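Local structure of R.Pab1 family restriction endonuclease (Campylobacter coli, 7CFA) at residues 10-15 against 19-24. The protein is a restriction DNA glycosylase of the R.Pab1 family, which probably excises a base from its recognition sequence and so leads to cleavage of the DNA strand. The protein carries 2 engineered substitutions. Numbering follows the deposited sequence.
Sequences YELPLT and GKIRIK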
ATOM      1  N   TYR A  10     -11.214 -24.340 -10.757  1.00 52.54           N
ATOM      2  CA  TYR A  10     -10.016 -23.509 -10.740  1.00 46.58           C
ATOM      3  C   TYR A  10      -9.285 -23.659  -9.411  1.00 53.59           C
ATOM      4  O   TYR A  10      -9.823 -23.312  -8.354  1.00 51.50           O
ATOM      5  CB  TYR A  10     -10.381 -22.049 -10.988  1.00 46.41           C
ATOM      6  CG  TYR A  10      -9.252 -21.246 -11.589  1.00 52.81           C
ATOM      7  CD1 TYR A  10      -8.216 -20.764 -10.796  1.00 57.13           C
ATOM      8  CD2 TYR A  10      -9.217 -20.976 -12.950  1.00 47.37           C
ATOM      9  CE1 TYR A  10      -7.181 -20.034 -11.344  1.00 52.80           C
ATOM     10  CE2 TYR A  10      -8.186 -20.246 -13.505  1.00 49.28           C
ATOM     11  CZ  TYR A  10      -7.172 -19.778 -12.699  1.00 52.08           C
ATOM     12  OH  TYR A  10      -6.146 -19.051 -13.253  1.00 64.92           O
ATOM     13  N   GLU A  11      -8.053 -24.160  -9.468  1.00 61.10           N
ATOM     14  CA  GLU A  11      -7.259 -24.388  -8.269  1.00 67.49           C
ATOM     15  C   GLU A  11      -6.707 -23.072  -7.735  1.00 59.97           C
ATOM     16  O   GLU A  11      -6.086 -22.302  -8.475  1.00 62.29           O
ATOM     17  CB  GLU A  11      -6.120 -25.361  -8.571  1.00 71.67           C
ATOM     18  CG  GLU A  11      -5.132 -25.542  -7.433  1.00 77.78           C
ATOM     19  CD  GLU A  11      -4.112 -26.623  -7.722  1.00 80.15           C
ATOM     20  OE1 GLU A  11      -4.519 -27.783  -7.939  1.00 83.96           O
ATOM     21  OE2 GLU A  11      -2.903 -26.312  -7.745  1.00 86.93           O
ATOM     22  N   LEU A  12      -6.928 -22.821  -6.447  1.00 54.97           N
ATOM     23  CA  LEU A  12      -6.491 -21.588  -5.796  1.00 61.68           C
ATOM     24  C   LEU A  12      -5.667 -21.939  -4.568  1.00 63.54           C
ATOM     25  O   LEU A  12      -6.184 -22.596  -3.643  1.00 65.55           O
ATOM     26  CB  LEU A  12      -7.692 -20.722  -5.410  1.00 56.26           C
ATOM     27  CG  LEU A  12      -8.560 -20.234  -6.567  1.00 58.86           C
ATOM     28  CD1 LEU A  12      -9.797 -19.539  -6.033  1.00 55.93           C
ATOM     29  CD2 LEU A  12      -7.763 -19.304  -7.466  1.00 59.21           C
ATOM     30  N   PRO A  13      -4.396 -21.533  -4.503  1.00 72.77           N
ATOM     31  CA  PRO A  13      -3.597 -21.776  -3.290  1.00 78.23           C
ATOM     32  C   PRO A  13      -4.127 -20.947  -2.132  1.00 75.75           C
ATOM     33  O   PRO A  13      -4.173 -19.716  -2.205  1.00 78.61           O
ATOM     34  CB  PRO A  13      -2.184 -21.342  -3.702  1.00 81.13           C
ATOM     35  CG  PRO A  13      -2.203 -21.321  -5.208  1.00 82.13           C
ATOM     36  CD  PRO A  13      -3.597 -20.923  -5.576  1.00 72.93           C
ATOM     37  N   LEU A  14      -4.532 -21.625  -1.060  1.00 75.20           N
ATOM     38  CA  LEU A  14      -5.125 -20.949   0.091  1.00 80.41           C
ATOM     39  C   LEU A  14      -4.062 -20.493   1.086  1.00 91.32           C
ATOM     40  O   LEU A  14      -3.924 -19.295   1.351  1.00 97.48           O
ATOM     41  CB  LEU A  14      -6.147 -21.869   0.766  1.00 80.56           C
ATOM     42  CG  LEU A  14      -7.347 -22.254  -0.100  1.00 73.66           C
ATOM     43  CD1 LEU A  14      -8.305 -23.137   0.674  1.00 69.04           C
ATOM     44  CD2 LEU A  14      -8.055 -21.010  -0.616  1.00 74.99           C
ATOM     45  N   THR A  15      -3.305 -21.438   1.646  1.00100.79           N
ATOM     46  CA  THR A  15      -2.256 -21.118   2.613  1.00104.61           C
ATOM     47  C   THR A  15      -1.049 -20.567   1.860  1.00106.16           C
ATOM     48  O   THR A  15      -0.056 -21.254   1.607  1.00112.23           O
ATOM     49  CB  THR A  15      -1.886 -22.343   3.437  1.00104.29           C
ATOM     50  OG1 THR A  15      -1.449 -23.392   2.565  1.00104.10           O
ATOM     51  CG2 THR A  15      -3.082 -22.820   4.243  1.00107.00           C
ATOM     52  N   GLY A  19       1.293 -13.169  -2.328  1.00 96.42           N
ATOM     53  CA  GLY A  19       0.855 -13.632  -3.625  1.00 84.83           C
ATOM     54  C   GLY A  19      -0.466 -13.024  -4.047  1.00 77.73           C
ATOM     55  O   GLY A  19      -0.988 -12.116  -3.390  1.00 78.84           O
ATOM     56  N   LYS A  20      -1.016 -13.538  -5.147  1.00 73.79           N
ATOM     57  CA  LYS A  20      -2.257 -13.026  -5.714  1.00 65.80           C
ATOM     58  C   LYS A  20      -3.492 -13.466  -4.939  1.00 62.91           C
ATOM     59  O   LYS A  20      -4.550 -12.847  -5.088  1.00 56.97           O
ATOM     60  CB  LYS A  20      -2.381 -13.476  -7.173  1.00 69.91           C
ATOM     61  CG  LYS A  20      -1.326 -12.895  -8.099  1.00 77.11           C
ATOM     62  CD  LYS A  20      -1.119 -13.777  -9.326  1.00 79.76           C
ATOM     63  CE  LYS A  20      -2.406 -13.949 -10.119  1.00 69.38           C
ATOM     64  NZ  LYS A  20      -2.857 -12.679 -10.755  1.00 57.30           N
ATOM     65  N   ILE A  21      -3.388 -14.517  -4.128  1.00 63.74           N
ATOM     66  CA  ILE A  21      -4.508 -15.039  -3.353  1.00 59.97           C
ATOM     67  C   ILE A  21      -4.282 -14.700  -1.887  1.00 64.45           C
ATOM     68  O   ILE A  21      -3.231 -15.027  -1.322  1.00 64.32           O
ATOM     69  CB  ILE A  21      -4.671 -16.558  -3.537  1.00 64.78           C
ATOM     70  CG1 ILE A  21      -4.771 -16.918  -5.020  1.00 67.13           C
ATOM     71  CG2 ILE A  21      -5.902 -17.042  -2.788  1.00 64.38           C
ATOM     72  CD1 ILE A  21      -6.041 -16.440  -5.674  1.00 70.92           C
ATOM     73  N   ARG A  22      -5.270 -14.054  -1.273  1.00 64.47           N
ATOM     74  CA  ARG A  22      -5.231 -13.756   0.150  1.00 61.53           C
ATOM     75  C   ARG A  22      -6.583 -14.086   0.767  1.00 63.99           C
ATOM     76  O   ARG A  22      -7.620 -14.024   0.102  1.00 66.68           O
ATOM     77  CB  ARG A  22      -4.867 -12.287   0.415  1.00 60.80           C
ATOM     78  CG  ARG A  22      -3.478 -11.891  -0.075  1.00 72.05           C
ATOM     79  CD  ARG A  22      -3.068 -10.507   0.422  1.00 82.23           C
ATOM     80  NE  ARG A  22      -3.948  -9.450  -0.070  1.00 93.25           N
ATOM     81  CZ  ARG A  22      -3.717  -8.151   0.097  1.00 94.55           C
ATOM     82  NH1 ARG A  22      -2.631  -7.745   0.741  1.00 96.87           N
ATOM     83  NH2 ARG A  22      -4.570  -7.255  -0.383  1.00 83.26           N
ATOM     84  N   ILE A  23      -6.559 -14.444   2.048  1.00 65.35           N
ATOM     85  CA  ILE A  23      -7.761 -14.776   2.804  1.00 61.73           C
ATOM     86  C   ILE A  23      -8.002 -13.671   3.822  1.00 62.27           C
ATOM     87  O   ILE A  23      -7.102 -13.322   4.595  1.00 66.30           O
ATOM     88  CB  ILE A  23      -7.636 -16.144   3.499  1.00 68.36           C
ATOM     89  CG1 ILE A  23      -7.271 -17.228   2.483  1.00 69.65           C
ATOM     90  CG2 ILE A  23      -8.933 -16.497   4.212  1.00 66.76           C
ATOM     91  CD1 ILE A  23      -8.305 -17.416   1.395  1.00 69.67           C
ATOM     92  N   LYS A  24      -9.215 -13.123   3.822  1.00 62.56           N
ATOM     93  CA  LYS A  24      -9.596 -12.052   4.729  1.00 68.07           C
ATOM     94  C   LYS A  24     -10.945 -12.377   5.356  1.00 74.67           C
ATOM     95  O   LYS A  24     -11.639 -13.310   4.944  1.00 80.44           O
ATOM     96  CB  LYS A  24      -9.652 -10.699   4.005  1.00 70.22           C
ATOM     97  CG  LYS A  24     -10.663 -10.643   2.871  1.00 80.20           C
ATOM     98  CD  LYS A  24     -10.648  -9.290   2.181  1.00 87.26           C
ATOM     99  CE  LYS A  24     -11.640  -9.249   1.029  1.00 93.66           C
ATOM    100  NZ  LYS A  24     -11.601  -7.946   0.306  1.00 99.90           N
TER
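Ile21 lies against both Leu12 and Pro13, and its branched side chain makes the largest single contribution to the contact between residues 10-15 and 19-24. With CG1 beside its own backbone N (chi1 -54°), both CG1 and CG2 of Ile21 border Pro13, and CD1, at the end of the CG1 arm, goes on to Leu12. CG2 comes close to the backbone oxygen of Pro13, Ile21 CG2 to Pro13 O being 3.2 Å, while Leu12 CD2 is 3.8 Å from Ile21 CD1. The Leu12 and Ile21 side chains cross at about a right angle and touch through terminal methyls. Val49 and Trp51 of strand 47-51 also pack on Ile21, and Trp51 touches Leu12 as well, which makes this pair the dense, buried part of the interface.

The more open side lies at the partly exposed Pro13 ring, whose CD stands 4.2 Å from Ile21 CG1, and at the partly exposed Ile23. Here CD1 of Ile23 is 4.1 Å from CD2 of the buried Leu14, where the two side chains pass at a slant. Leu179 and Phe188 add to the apolar surroundings of Leu14. Polar side chains face other partners instead, Glu11 forming a salt bridge with Lys198 and the exposed Arg22 one with Glu50.

No hydrogen bond joins the two segments; their strands belong to different sheets: 8-13 pairs with 198-203, and 21-27 lies between 32-35 and 47-51. In this example aliphatic side chains pack across a connection of three residues, joining a two-stranded antiparallel sheet to the large antiparallel sheet of this R.Pab1-family enzyme.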